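Local coordinates for protein TqaA (Penicillium aethiopicum, PDB 5DLK) that forms the C-terminal condensation-like domain of a fungal nonribosomal peptide synthetase, which binds phosphopantetheine and probably closes the finished peptide into a macrocycle, at residues Lys120-Gln125 against Arg158-Ser163; Asp420-Phe425 against Arg442-Glu447; Trp344-Leu349 against Pro467-Leu472; Asp50-Thr55 against His210-Arg215. All blocks are in the same frame, centred on the assembly; numbering follows the deposited sequence.

Contact 1: residues Lys120-Gln125 against Arg158-Ser163; sequences KVREVQ and RFTLVS
Arg122 lays the edge of its guanidinium against Thr160, where two parallel strands of a beta-alpha-beta unit run side by side, strand 122-125 at the border of a mixed sheet. NE and NH2 both donate to the hydroxyl OG1 of Thr160, NE at 3.1 Å, and the oxygen lies only 13° out of the guanidinium plane. An extended start with CG anti to the backbone N (chi1 174°), then a bend at chi3, turns the NE/NH2 edge toward that hydroxyl. Along the backbones, Arg122 N donates to Phe159 O, Leu161 N to Arg122 O, Val124 N to Leu161 O, and Ser163 N to Val124 O at 2.8 Å. Val124 and Val162 point the same way, CB of Val124 4.0 Å from CG2 of Val162. Farther out, the connecting helix 132-144 packs on both valines and carries Asp144, a second partner of the arginine. A leucine in place of Arg122 would probably leave the Thr160 hydroxyl and the Asp144 carboxylate without their shared partner. The outer link is a salt bridge between NH2 of Arg122 and OD2 of Asp144.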
loop_
_atom_site.group_PDB
_atom_site.type_symbol
_atom_site.label_atom_id
_atom_site.label_comp_id
_atom_site.label_asym_id
_atom_site.label_seq_id
_atom_site.Cartn_x
_atom_site.Cartn_y
_atom_site.Cartn_z
ATOM N N LYS A 120 0.194 10.776 -23.093
ATOM C CA LYS A 120 1.267 10.678 -24.077
ATOM C C LYS A 120 2.271 9.624 -23.625
ATOM O O LYS A 120 2.835 9.725 -22.530
ATOM C CB LYS A 120 1.963 12.029 -24.267
ATOM C CG LYS A 120 1.048 13.140 -24.818
ATOM C CD LYS A 120 0.317 12.674 -26.073
ATOM C CE LYS A 120 -0.236 13.842 -26.889
ATOM N NZ LYS A 120 -1.287 14.590 -26.150
ATOM N N VAL A 121 2.483 8.609 -24.456
ATOM C CA VAL A 121 3.406 7.524 -24.123
ATOM C C VAL A 121 4.840 7.869 -24.507
ATOM O O VAL A 121 5.086 8.377 -25.595
ATOM C CB VAL A 121 2.984 6.220 -24.822
ATOM C CG1 VAL A 121 3.973 5.107 -24.553
ATOM C CG2 VAL A 121 1.570 5.824 -24.377
ATOM N N ARG A 122 5.787 7.626 -23.606
ATOM C CA ARG A 122 7.194 7.757 -23.952
ATOM C C ARG A 122 7.580 6.499 -24.730
ATOM O O ARG A 122 7.340 5.370 -24.288
ATOM C CB ARG A 122 8.058 7.945 -22.699
ATOM C CG ARG A 122 9.551 7.949 -22.946
ATOM C CD ARG A 122 10.350 8.233 -21.673
ATOM N NE ARG A 122 10.250 7.136 -20.701
ATOM C CZ ARG A 122 10.980 7.056 -19.591
ATOM N NH1 ARG A 122 11.866 8.004 -19.310
ATOM N NH2 ARG A 122 10.826 6.022 -18.766
ATOM N N GLU A 123 8.147 6.681 -25.916
ATOM C CA GLU A 123 8.379 5.538 -26.788
ATOM C C GLU A 123 9.827 5.492 -27.219
ATOM O O GLU A 123 10.423 6.530 -27.503
ATOM C CB GLU A 123 7.472 5.588 -28.023
ATOM C CG GLU A 123 6.001 5.691 -27.694
ATOM C CD GLU A 123 5.138 4.866 -28.619
ATOM O OE1 GLU A 123 5.655 3.912 -29.238
ATOM O OE2 GLU A 123 3.932 5.170 -28.714
ATOM N N VAL A 124 10.380 4.285 -27.237
ATOM C CA VAL A 124 11.746 4.067 -27.678
ATOM C C VAL A 124 11.769 2.984 -28.750
ATOM O O VAL A 124 11.216 1.906 -28.559
ATOM C CB VAL A 124 12.669 3.634 -26.515
ATOM C CG1 VAL A 124 14.072 3.374 -27.023
ATOM C CG2 VAL A 124 12.680 4.686 -25.405
ATOM N N GLN A 125 12.400 3.275 -29.887
ATOM C CA GLN A 125 12.693 2.233 -30.866
ATOM C C GLN A 125 14.171 1.920 -30.734
ATOM O O GLN A 125 15.004 2.785 -30.969
ATOM C CB GLN A 125 12.333 2.676 -32.299
ATOM C CG GLN A 125 10.838 2.882 -32.534
ATOM C CD GLN A 125 10.332 4.259 -32.080
ATOM O OE1 GLN A 125 10.869 5.296 -32.484
ATOM N NE2 GLN A 125 9.293 4.269 -31.235
ATOM N N ARG A 158 2.463 7.357 -15.700
ATOM C CA ARG A 158 2.904 7.602 -17.072
ATOM C C ARG A 158 3.446 6.313 -17.663
ATOM O O ARG A 158 3.888 5.414 -16.937
ATOM C CB ARG A 158 3.943 8.720 -17.120
ATOM C CG ARG A 158 5.140 8.540 -16.203
ATOM C CD ARG A 158 5.998 9.815 -16.230
ATOM N NE ARG A 158 5.194 10.964 -15.839
ATOM C CZ ARG A 158 5.378 12.215 -16.250
ATOM N NH1 ARG A 158 6.354 12.518 -17.112
ATOM N NH2 ARG A 158 4.562 13.170 -15.792
ATOM N N PHE A 159 3.397 6.224 -18.989
ATOM C CA PHE A 159 3.621 4.965 -19.691
ATOM C C PHE A 159 4.804 5.060 -20.630
ATOM O O PHE A 159 5.057 6.118 -21.211
ATOM C CB PHE A 159 2.387 4.567 -20.512
ATOM C CG PHE A 159 1.134 4.413 -19.707
ATOM C CD1 PHE A 159 0.371 5.511 -19.365
ATOM C CD2 PHE A 159 0.720 3.154 -19.308
ATOM C CE1 PHE A 159 -0.810 5.367 -18.613
ATOM C CE2 PHE A 159 -0.454 2.992 -18.555
ATOM C CZ PHE A 159 -1.215 4.102 -18.213
ATOM N N THR A 160 5.517 3.946 -20.755
ATOM C CA THR A 160 6.688 3.851 -21.631
ATOM C C THR A 160 6.530 2.601 -22.477
ATOM O O THR A 160 6.092 1.568 -21.994
ATOM C CB THR A 160 8.019 3.788 -20.838
ATOM O OG1 THR A 160 8.146 4.942 -19.995
ATOM C CG2 THR A 160 9.214 3.761 -21.788
ATOM N N LEU A 161 6.895 2.695 -23.751
ATOM C CA LEU A 161 6.796 1.563 -24.659
ATOM C C LEU A 161 8.120 1.446 -25.395
ATOM O O LEU A 161 8.487 2.358 -26.134
ATOM C CB LEU A 161 5.640 1.778 -25.642
ATOM C CG LEU A 161 5.143 0.607 -26.473
ATOM C CD1 LEU A 161 4.834 -0.565 -25.562
ATOM C CD2 LEU A 161 3.891 1.035 -27.230
ATOM N N VAL A 162 8.850 0.361 -25.146
ATOM C CA VAL A 162 10.199 0.199 -25.693
ATOM C C VAL A 162 10.214 -1.001 -26.633
ATOM O O VAL A 162 9.925 -2.120 -26.220
ATOM C CB VAL A 162 11.247 0.031 -24.569
ATOM C CG1 VAL A 162 12.637 -0.145 -25.140
ATOM C CG2 VAL A 162 11.227 1.246 -23.649
ATOM N N SER A 163 10.555 -0.765 -27.904
ATOM C CA SER A 163 10.373 -1.774 -28.946
ATOM C C SER A 163 11.667 -2.182 -29.647
ATOM O O SER A 163 12.517 -1.346 -29.927
ATOM C CB SER A 163 9.405 -1.257 -30.024
ATOM O OG SER A 163 8.134 -0.974 -29.479
HETATM O O HOH W 1 2.269 8.396 -20.264
HETATM O O HOH W 2 7.999 1.933 -29.083
#

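Contact 2: residues Asp420-Phe425 against Arg442-Glu447; sequences DEVWIF and RVLGQE
Val422 meets Val443 and Leu444 in a beta hairpin followed by a helix: strand 422-428, inside a mixed sheet, is faced by the turn that leads from strand 433-440 into helix 446-465. The two methyls of Val422 divide the work. CG1, anti to the backbone N (chi1 171°), touches CD2 of Leu444 at 4.0 Å, while CG2 approaches CG1 of Val443 at 3.9 Å. The side chains of Val422 and Val443 lie flank to flank and point opposite ways, while that of Leu444 comes in nearly perpendicular to Val422. Leu444 also packs on Ala449 and Leu452 of the helix, and Val422 reaches Leu452 too, continuing this apolar cluster beneath the helix. Val443 straddles the carbonyl of Asp420 with both methyls, CG1 lying 3.4 Å from Asp420 O. Outside this, Asp420 and Arg442 form a long salt bridge on the solvent-exposed side. The arginine bends at chi3 (-19°) to reach back, its guanidinium plane 34° from the carboxylate, with NH2 3.7 Å from OD1 of Asp420.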
loop_
_atom_site.group_PDB
_atom_site.type_symbol
_atom_site.label_atom_id
_atom_site.label_comp_id
_atom_site.label_asym_id
_atom_site.label_seq_id
_atom_site.Cartn_x
_atom_site.Cartn_y
_atom_site.Cartn_z
ATOM N N ASP A 420 11.614 6.456 10.262
ATOM C CA ASP A 420 12.147 5.933 11.532
ATOM C C ASP A 420 11.517 4.594 11.930
ATOM O O ASP A 420 11.989 3.945 12.854
ATOM C CB ASP A 420 11.940 6.942 12.665
ATOM C CG ASP A 420 12.804 8.183 12.504
ATOM O OD1 ASP A 420 13.935 8.063 11.980
ATOM O OD2 ASP A 420 12.339 9.274 12.901
ATOM N N GLU A 421 10.459 4.189 11.231
ATOM C CA GLU A 421 9.729 2.965 11.576
ATOM C C GLU A 421 10.360 1.671 11.040
ATOM O O GLU A 421 11.157 1.679 10.088
ATOM C CB GLU A 421 8.291 3.059 11.066
ATOM C CG GLU A 421 8.135 2.812 9.554
ATOM C CD GLU A 421 8.593 3.989 8.693
ATOM O OE1 GLU A 421 8.744 5.098 9.240
ATOM O OE2 GLU A 421 8.782 3.793 7.471
ATOM N N VAL A 422 9.988 0.557 11.664
ATOM C CA VAL A 422 10.390 -0.767 11.202
ATOM C C VAL A 422 9.148 -1.413 10.600
ATOM O O VAL A 422 8.075 -1.368 11.204
ATOM C CB VAL A 422 10.952 -1.640 12.348
ATOM C CG1 VAL A 422 11.165 -3.090 11.876
ATOM C CG2 VAL A 422 12.244 -1.034 12.865
ATOM N N TRP A 423 9.286 -1.948 9.388
ATOM C CA TRP A 423 8.238 -2.741 8.758
ATOM C C TRP A 423 8.530 -4.224 8.834
ATOM O O TRP A 423 9.670 -4.646 8.600
ATOM C CB TRP A 423 8.086 -2.354 7.270
ATOM C CG TRP A 423 7.719 -0.949 7.036
ATOM C CD1 TRP A 423 8.558 0.132 7.027
ATOM C CD2 TRP A 423 6.404 -0.440 6.765
ATOM N NE1 TRP A 423 7.837 1.282 6.758
ATOM C CE2 TRP A 423 6.516 0.954 6.611
ATOM C CE3 TRP A 423 5.141 -1.030 6.665
ATOM C CZ2 TRP A 423 5.410 1.774 6.336
ATOM C CZ3 TRP A 423 4.047 -0.219 6.377
ATOM C CH2 TRP A 423 4.186 1.165 6.228
ATOM N N ILE A 424 7.505 -5.019 9.147
ATOM C CA ILE A 424 7.594 -6.461 8.994
ATOM C C ILE A 424 6.541 -6.882 7.993
ATOM O O ILE A 424 5.359 -6.757 8.262
ATOM C CB ILE A 424 7.365 -7.219 10.310
ATOM C CG1 ILE A 424 8.459 -6.873 11.328
ATOM C CG2 ILE A 424 7.341 -8.743 10.035
ATOM C CD1 ILE A 424 8.244 -7.475 12.715
ATOM N N PHE A 425 6.968 -7.342 6.823
ATOM C CA PHE A 425 6.040 -7.870 5.834
ATOM C C PHE A 425 6.105 -9.393 5.846
ATOM O O PHE A 425 7.185 -9.961 6.021
ATOM C CB PHE A 425 6.370 -7.386 4.422
ATOM C CG PHE A 425 6.382 -5.891 4.254
ATOM C CD1 PHE A 425 5.211 -5.196 4.001
ATOM C CD2 PHE A 425 7.580 -5.184 4.321
ATOM C CE1 PHE A 425 5.235 -3.798 3.821
ATOM C CE2 PHE A 425 7.604 -3.805 4.132
ATOM C CZ PHE A 425 6.432 -3.119 3.889
ATOM N N ARG A 442 20.163 2.815 10.166
ATOM C CA ARG A 442 20.394 3.589 11.383
ATOM C C ARG A 442 19.419 3.162 12.475
ATOM O O ARG A 442 19.731 3.237 13.656
ATOM C CB ARG A 442 20.227 5.085 11.148
ATOM C CG ARG A 442 21.250 5.758 10.253
ATOM C CD ARG A 442 20.662 7.101 9.832
ATOM N NE ARG A 442 19.214 7.052 10.052
ATOM C CZ ARG A 442 18.356 8.032 9.796
ATOM N NH1 ARG A 442 18.785 9.183 9.287
ATOM N NH2 ARG A 442 17.061 7.847 10.054
ATOM N N VAL A 443 18.225 2.751 12.060
ATOM C CA VAL A 443 17.174 2.345 12.990
ATOM C C VAL A 443 17.390 0.913 13.424
ATOM O O VAL A 443 17.341 0.583 14.606
ATOM C CB VAL A 443 15.783 2.496 12.344
ATOM C CG1 VAL A 443 14.693 1.947 13.276
ATOM C CG2 VAL A 443 15.529 3.946 12.006
ATOM N N LEU A 444 17.664 0.063 12.448
ATOM C CA LEU A 444 17.881 -1.338 12.712
ATOM C C LEU A 444 19.060 -1.818 11.875
ATOM O O LEU A 444 18.958 -1.907 10.651
ATOM C CB LEU A 444 16.596 -2.102 12.393
ATOM C CG LEU A 444 16.344 -3.471 12.998
ATOM C CD1 LEU A 444 16.284 -3.444 14.549
ATOM C CD2 LEU A 444 15.050 -4.020 12.415
ATOM N N GLY A 445 20.190 -2.096 12.527
ATOM C CA GLY A 445 21.387 -2.523 11.832
ATOM C C GLY A 445 21.188 -3.905 11.255
ATOM O O GLY A 445 20.270 -4.617 11.669
ATOM N N GLN A 446 22.029 -4.286 10.299
ATOM C CA GLN A 446 21.859 -5.566 9.620
ATOM C C GLN A 446 21.791 -6.778 10.562
ATOM O O GLN A 446 20.897 -7.613 10.417
ATOM C CB GLN A 446 22.973 -5.804 8.601
ATOM C CG GLN A 446 22.762 -7.105 7.821
ATOM C CD GLN A 446 21.451 -7.099 7.033
ATOM O OE1 GLN A 446 21.327 -6.404 6.025
ATOM N NE2 GLN A 446 20.468 -7.865 7.501
ATOM N N GLU A 447 22.732 -6.898 11.504
ATOM C CA GLU A 447 22.711 -8.045 12.410
ATOM C C GLU A 447 21.421 -8.038 13.251
ATOM O O GLU A 447 20.859 -9.091 13.542
ATOM C CB GLU A 447 23.968 -8.072 13.310
ATOM C CG GLU A 447 23.777 -7.481 14.709
ATOM C CD GLU A 447 24.913 -7.821 15.685
ATOM O OE1 GLU A 447 25.809 -8.631 15.340
ATOM O OE2 GLU A 447 24.895 -7.281 16.813
#

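Contact 3: residues Trp344-Leu349 against Pro467-Leu472; sequences WTVMDL and PTARLL
Leu471 pushes its two methyls into the first turn of helix 346-358. CD1 sits at the edge of the Trp344 indole, 4.0 Å from CE3 of Trp344, while CD2 packs at 4.0 Å against CD2 of Leu349 and also meets Val346. CG of Leu471 stands anti to its own carbonyl carbon (chi1 -75°), and the extended chi2 parts the branches between these partners. Substituting alanine here would probably open a gap beside the indole edge, Val346 and Leu349. Phe463 of helix 446-465 packs on the latter two. Farther out, CE of Met347 is pressed tightly on CB of Pro467. At the polar edge, Leu471 N donates to Trp344 O at 2.9 Å, and Arg470 forms a salt bridge with Asp343. Thr345 and Asp348 close a capping box, Thr345 N reaching OD2 of Asp348 at 2.9 Å and Asp348 N weakly returning to Thr345 OG1. The C-terminal tail complements that box: its carbonyls accept from two first-turn amides, Val346 N to Ala469 O at 2.8 Å and, weakly, Met347 N to Pro467 O.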
loop_
_atom_site.group_PDB
_atom_site.type_symbol
_atom_site.label_atom_id
_atom_site.label_comp_id
_atom_site.label_asym_id
_atom_site.label_seq_id
_atom_site.Cartn_x
_atom_site.Cartn_y
_atom_site.Cartn_z
ATOM N N TRP A 344 -2.610 -18.836 29.899
ATOM C CA TRP A 344 -2.953 -18.869 28.483
ATOM C C TRP A 344 -2.090 -19.832 27.665
ATOM O O TRP A 344 -0.884 -19.980 27.907
ATOM C CB TRP A 344 -2.804 -17.488 27.859
ATOM C CG TRP A 344 -4.071 -16.721 27.717
ATOM C CD1 TRP A 344 -5.283 -16.974 28.303
ATOM C CD2 TRP A 344 -4.233 -15.549 26.931
ATOM N NE1 TRP A 344 -6.197 -16.001 27.928
ATOM C CE2 TRP A 344 -5.570 -15.122 27.079
ATOM C CE3 TRP A 344 -3.367 -14.807 26.112
ATOM C CZ2 TRP A 344 -6.055 -13.982 26.447
ATOM C CZ3 TRP A 344 -3.856 -13.667 25.478
ATOM C CH2 TRP A 344 -5.187 -13.272 25.647
ATOM N N THR A 345 -2.734 -20.470 26.699
ATOM C CA THR A 345 -2.034 -21.229 25.673
ATOM C C THR A 345 -1.839 -20.372 24.440
ATOM O O THR A 345 -2.410 -19.295 24.310
ATOM C CB THR A 345 -2.816 -22.477 25.265
ATOM O OG1 THR A 345 -4.038 -22.079 24.638
ATOM C CG2 THR A 345 -3.142 -23.338 26.499
ATOM N N VAL A 346 -1.023 -20.865 23.521
ATOM C CA VAL A 346 -0.900 -20.246 22.216
ATOM C C VAL A 346 -2.260 -20.033 21.554
ATOM O O VAL A 346 -2.523 -18.965 21.003
ATOM C CB VAL A 346 0.003 -21.102 21.319
ATOM C CG1 VAL A 346 -0.106 -20.658 19.860
ATOM C CG2 VAL A 346 1.445 -21.038 21.838
ATOM N N MET A 347 -3.152 -21.018 21.634
ATOM C CA MET A 347 -4.466 -20.852 21.019
ATOM C C MET A 347 -5.243 -19.651 21.589
ATOM O O MET A 347 -5.925 -18.945 20.849
ATOM C CB MET A 347 -5.312 -22.118 21.196
ATOM C CG MET A 347 -6.453 -22.177 20.196
ATOM S SD MET A 347 -5.764 -22.515 18.539
ATOM C CE MET A 347 -5.459 -24.276 18.724
ATOM N N ASP A 348 -5.148 -19.460 22.901
ATOM C CA ASP A 348 -5.829 -18.348 23.578
ATOM C C ASP A 348 -5.297 -17.027 23.038
ATOM O O ASP A 348 -6.061 -16.086 22.806
ATOM C CB ASP A 348 -5.630 -18.411 25.095
ATOM C CG ASP A 348 -6.265 -19.657 25.727
ATOM O OD1 ASP A 348 -7.392 -19.992 25.333
ATOM O OD2 ASP A 348 -5.637 -20.285 26.603
ATOM N N LEU A 349 -3.980 -16.954 22.854
ATOM C CA LEU A 349 -3.372 -15.742 22.304
ATOM C C LEU A 349 -3.818 -15.536 20.862
ATOM O O LEU A 349 -4.121 -14.409 20.452
ATOM C CB LEU A 349 -1.832 -15.814 22.402
ATOM C CG LEU A 349 -1.102 -14.723 21.617
ATOM C CD1 LEU A 349 -1.486 -13.351 22.156
ATOM C CD2 LEU A 349 0.424 -14.935 21.673
ATOM N N PRO A 467 0.022 -25.551 19.003
ATOM C CA PRO A 467 -0.904 -24.482 19.374
ATOM C C PRO A 467 -1.489 -24.657 20.784
ATOM O O PRO A 467 -2.136 -23.730 21.274
ATOM C CB PRO A 467 -2.018 -24.592 18.327
ATOM C CG PRO A 467 -1.533 -25.512 17.293
ATOM C CD PRO A 467 -0.477 -26.367 17.890
ATOM N N THR A 468 -1.289 -25.802 21.433
ATOM C CA THR A 468 -1.846 -25.963 22.775
ATOM C C THR A 468 -0.802 -25.687 23.853
ATOM O O THR A 468 -1.082 -25.827 25.051
ATOM C CB THR A 468 -2.455 -27.382 22.999
ATOM O OG1 THR A 468 -1.416 -28.358 23.039
ATOM C CG2 THR A 468 -3.438 -27.739 21.903
ATOM N N ALA A 469 0.402 -25.298 23.437
ATOM C CA ALA A 469 1.470 -24.993 24.385
ATOM C C ALA A 469 1.117 -23.828 25.294
ATOM O O ALA A 469 0.486 -22.866 24.856
ATOM C CB ALA A 469 2.779 -24.677 23.642
ATOM N N ARG A 470 1.576 -23.889 26.541
ATOM C CA ARG A 470 1.404 -22.765 27.465
ATOM C C ARG A 470 2.322 -21.630 27.054
ATOM O O ARG A 470 3.495 -21.861 26.757
ATOM C CB ARG A 470 1.695 -23.179 28.913
ATOM C CG ARG A 470 0.613 -24.013 29.571
ATOM C CD ARG A 470 1.070 -24.500 30.964
ATOM N NE ARG A 470 2.145 -23.662 31.504
ATOM C CZ ARG A 470 2.435 -23.534 32.798
ATOM N NH1 ARG A 470 1.734 -24.192 33.712
ATOM N NH2 ARG A 470 3.428 -22.743 33.183
ATOM N N LEU A 471 1.804 -20.401 27.020
ATOM C CA LEU A 471 2.672 -19.261 26.696
ATOM C C LEU A 471 3.877 -19.184 27.620
ATOM O O LEU A 471 4.986 -18.841 27.187
ATOM C CB LEU A 471 1.897 -17.944 26.783
ATOM C CG LEU A 471 0.927 -17.596 25.666
ATOM C CD1 LEU A 471 0.384 -16.153 25.865
ATOM C CD2 LEU A 471 1.587 -17.757 24.296
ATOM N N LEU A 472 3.669 -19.502 28.897
ATOM C CA LEU A 472 4.775 -19.480 29.859
ATOM C C LEU A 472 5.925 -20.418 29.470
ATOM O O LEU A 472 7.054 -20.241 29.920
ATOM C CB LEU A 472 4.275 -19.844 31.264
ATOM C CG LEU A 472 3.555 -18.697 31.972
ATOM C CD1 LEU A 472 2.888 -19.151 33.277
ATOM C CD2 LEU A 472 4.545 -17.572 32.233
HETATM O O HOH W 3 0.806 -19.731 29.927
#

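Contact 4: residues Asp50-Thr55 against His210-Arg215; sequences DLLPAT and HYLYHR
Strand 47-53, an outer strand of the small antiparallel sheet, receives helix 208-218 through Tyr213 and Leu212. The phenol OH of Tyr213 donates at 2.6 Å to OD2 of Asp50, which accepts through its syn lone pair and lies in the ring plane at the edge. Water 4 donates to the same OH at 2.9 Å and to Leu51 O, so two bonds hold the phenol oxygen. CD2 of Leu52 rests over one face of the phenol in a CH-pi contact, 4.1 Å from the Tyr213 ring centroid and 25° off its normal. CD1 of Leu212 packs on that same CD2 of Leu52 at 4.1 Å. Within the condensation-type domain, the axes of segments 50-53 and 210-215 cross at 57°, 10.0 Å apart at closest approach. Asp50 OD1 is engaged by Leu51 N and by Phe21 N. At the other end CG2 of Thr55 meets CD2 of Leu212 at 3.5 Å and NH2 of Arg215 at 3.7 Å, while Arg215 NH1 forms a salt bridge with Glu367 and a hydrogen bond to His365 O.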
loop_
_atom_site.group_PDB
_atom_site.type_symbol
_atom_site.label_atom_id
_atom_site.label_comp_id
_atom_site.label_asym_id
_atom_site.label_seq_id
_atom_site.Cartn_x
_atom_site.Cartn_y
_atom_site.Cartn_z
ATOM N N ASP A 50 -11.629 17.794 -9.637
ATOM C CA ASP A 50 -11.841 17.799 -8.187
ATOM C C ASP A 50 -10.555 18.161 -7.466
ATOM O O ASP A 50 -9.463 18.153 -8.050
ATOM C CB ASP A 50 -12.352 16.438 -7.703
ATOM C CG ASP A 50 -13.331 16.551 -6.515
ATOM O OD1 ASP A 50 -13.273 17.538 -5.748
ATOM O OD2 ASP A 50 -14.169 15.641 -6.362
ATOM N N LEU A 51 -10.690 18.496 -6.190
ATOM C CA LEU A 51 -9.531 18.712 -5.354
ATOM C C LEU A 51 -9.890 18.214 -3.957
ATOM O O LEU A 51 -10.900 18.638 -3.384
ATOM C CB LEU A 51 -9.120 20.186 -5.349
ATOM C CG LEU A 51 -7.721 20.506 -4.823
ATOM C CD1 LEU A 51 -7.256 21.866 -5.308
ATOM C CD2 LEU A 51 -7.702 20.434 -3.296
ATOM N N LEU A 52 -9.074 17.299 -3.433
ATOM C CA LEU A 52 -9.322 16.685 -2.116
ATOM C C LEU A 52 -8.042 16.623 -1.297
ATOM O O LEU A 52 -6.951 16.648 -1.844
ATOM C CB LEU A 52 -9.888 15.266 -2.265
ATOM C CG LEU A 52 -11.145 15.077 -3.107
ATOM C CD1 LEU A 52 -10.757 14.670 -4.530
ATOM C CD2 LEU A 52 -12.072 14.065 -2.476
ATOM N N PRO A 53 -8.167 16.518 0.034
ATOM C CA PRO A 53 -6.934 16.258 0.786
ATOM C C PRO A 53 -6.403 14.879 0.419
ATOM O O PRO A 53 -7.210 13.992 0.093
ATOM C CB PRO A 53 -7.393 16.308 2.260
ATOM C CG PRO A 53 -8.753 17.013 2.220
ATOM C CD PRO A 53 -9.352 16.602 0.908
ATOM N N ALA A 54 -5.082 14.720 0.431
ATOM C CA ALA A 54 -4.486 13.397 0.360
ATOM C C ALA A 54 -4.634 12.751 1.750
ATOM O O ALA A 54 -4.580 13.448 2.760
ATOM C CB ALA A 54 -3.043 13.486 -0.035
ATOM N N THR A 55 -4.803 11.438 1.804
ATOM C CA THR A 55 -4.949 10.768 3.103
ATOM C C THR A 55 -3.599 10.642 3.793
ATOM O O THR A 55 -2.543 10.756 3.158
ATOM C CB THR A 55 -5.541 9.370 2.957
ATOM O OG1 THR A 55 -4.604 8.527 2.266
ATOM C CG2 THR A 55 -6.849 9.414 2.193
ATOM N N HIS A 210 -14.449 8.960 -4.498
ATOM C CA HIS A 210 -15.746 8.543 -3.954
ATOM C C HIS A 210 -15.609 7.761 -2.641
ATOM O O HIS A 210 -16.508 7.754 -1.806
ATOM C CB HIS A 210 -16.501 7.713 -4.985
ATOM C CG HIS A 210 -16.771 8.451 -6.257
ATOM N ND1 HIS A 210 -16.824 7.830 -7.487
ATOM C CD2 HIS A 210 -16.977 9.769 -6.491
ATOM C CE1 HIS A 210 -17.060 8.733 -8.422
ATOM N NE2 HIS A 210 -17.158 9.917 -7.844
ATOM N N TYR A 211 -14.480 7.094 -2.472
ATOM C CA TYR A 211 -14.143 6.487 -1.193
ATOM C C TYR A 211 -13.990 7.567 -0.128
ATOM O O TYR A 211 -14.535 7.448 0.978
ATOM C CB TYR A 211 -12.855 5.678 -1.340
ATOM C CG TYR A 211 -12.349 5.027 -0.072
ATOM C CD1 TYR A 211 -12.868 3.820 0.364
ATOM C CD2 TYR A 211 -11.324 5.612 0.664
ATOM C CE1 TYR A 211 -12.385 3.206 1.511
ATOM C CE2 TYR A 211 -10.849 5.019 1.815
ATOM C CZ TYR A 211 -11.383 3.815 2.231
ATOM O OH TYR A 211 -10.906 3.213 3.373
ATOM N N LEU A 212 -13.272 8.628 -0.479
ATOM C CA LEU A 212 -13.034 9.735 0.437
ATOM C C LEU A 212 -14.342 10.454 0.811
ATOM O O LEU A 212 -14.569 10.763 1.987
ATOM C CB LEU A 212 -12.028 10.716 -0.159
ATOM C CG LEU A 212 -10.619 10.144 -0.385
ATOM C CD1 LEU A 212 -9.664 11.231 -0.840
ATOM C CD2 LEU A 212 -10.120 9.460 0.891
ATOM N N TYR A 213 -15.204 10.718 -0.170
ATOM C CA TYR A 213 -16.502 11.343 0.138
ATOM C C TYR A 213 -17.346 10.455 1.050
ATOM O O TYR A 213 -17.988 10.938 1.995
ATOM C CB TYR A 213 -17.277 11.665 -1.149
ATOM C CG TYR A 213 -16.688 12.842 -1.898
ATOM C CD1 TYR A 213 -16.609 14.096 -1.304
ATOM C CD2 TYR A 213 -16.210 12.701 -3.200
ATOM C CE1 TYR A 213 -16.057 15.182 -1.981
ATOM C CE2 TYR A 213 -15.661 13.778 -3.885
ATOM C CZ TYR A 213 -15.588 15.014 -3.273
ATOM O OH TYR A 213 -15.047 16.093 -3.938
ATOM N N HIS A 214 -17.347 9.158 0.769
ATOM C CA HIS A 214 -18.098 8.208 1.586
ATOM C C HIS A 214 -17.593 8.148 3.041
ATOM O O HIS A 214 -18.407 8.087 3.971
ATOM C CB HIS A 214 -18.048 6.828 0.948
ATOM C CG HIS A 214 -19.049 5.871 1.505
ATOM N ND1 HIS A 214 -18.876 5.233 2.717
ATOM C CD2 HIS A 214 -20.246 5.456 1.028
ATOM C CE1 HIS A 214 -19.918 4.457 2.957
ATOM N NE2 HIS A 214 -20.763 4.571 1.947
ATOM N N ARG A 215 -16.273 8.170 3.246
ATOM C CA ARG A 215 -15.725 8.268 4.606
ATOM C C ARG A 215 -16.276 9.473 5.365
ATOM O O ARG A 215 -16.638 9.369 6.541
ATOM C CB ARG A 215 -14.201 8.369 4.597
ATOM C CG ARG A 215 -13.469 7.104 4.232
ATOM C CD ARG A 215 -12.054 7.140 4.817
ATOM N NE ARG A 215 -11.358 8.384 4.490
ATOM C CZ ARG A 215 -10.163 8.715 4.970
ATOM N NH1 ARG A 215 -9.529 7.894 5.806
ATOM N NH2 ARG A 215 -9.599 9.864 4.618
HETATM O O HOH W 4 -13.501 18.048 -2.511
#

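In the fold
Contacts 1 and 4 are partly buried, whereas contacts 2 and 3 lie at the surface. Contact 1 pairs neighbouring strands of a sheet through regular backbone bonds, and contact 4 docks a helix on a strand through one phenol-carboxylate bond and apolar cover. Contacts 2 and 3 share helix 446-465: contact 2 leads into its start and contact 3 includes the tail after its end, with centres 28 Å apart and contact 2 nested along the chain inside the loop that contact 3 closes. Contact 1 is likewise nested inside the loop of contact 4. Contact 2 relies on valine and leucine methyls with one long ion pair, while contact 3 adds backbone bonds at a helix start.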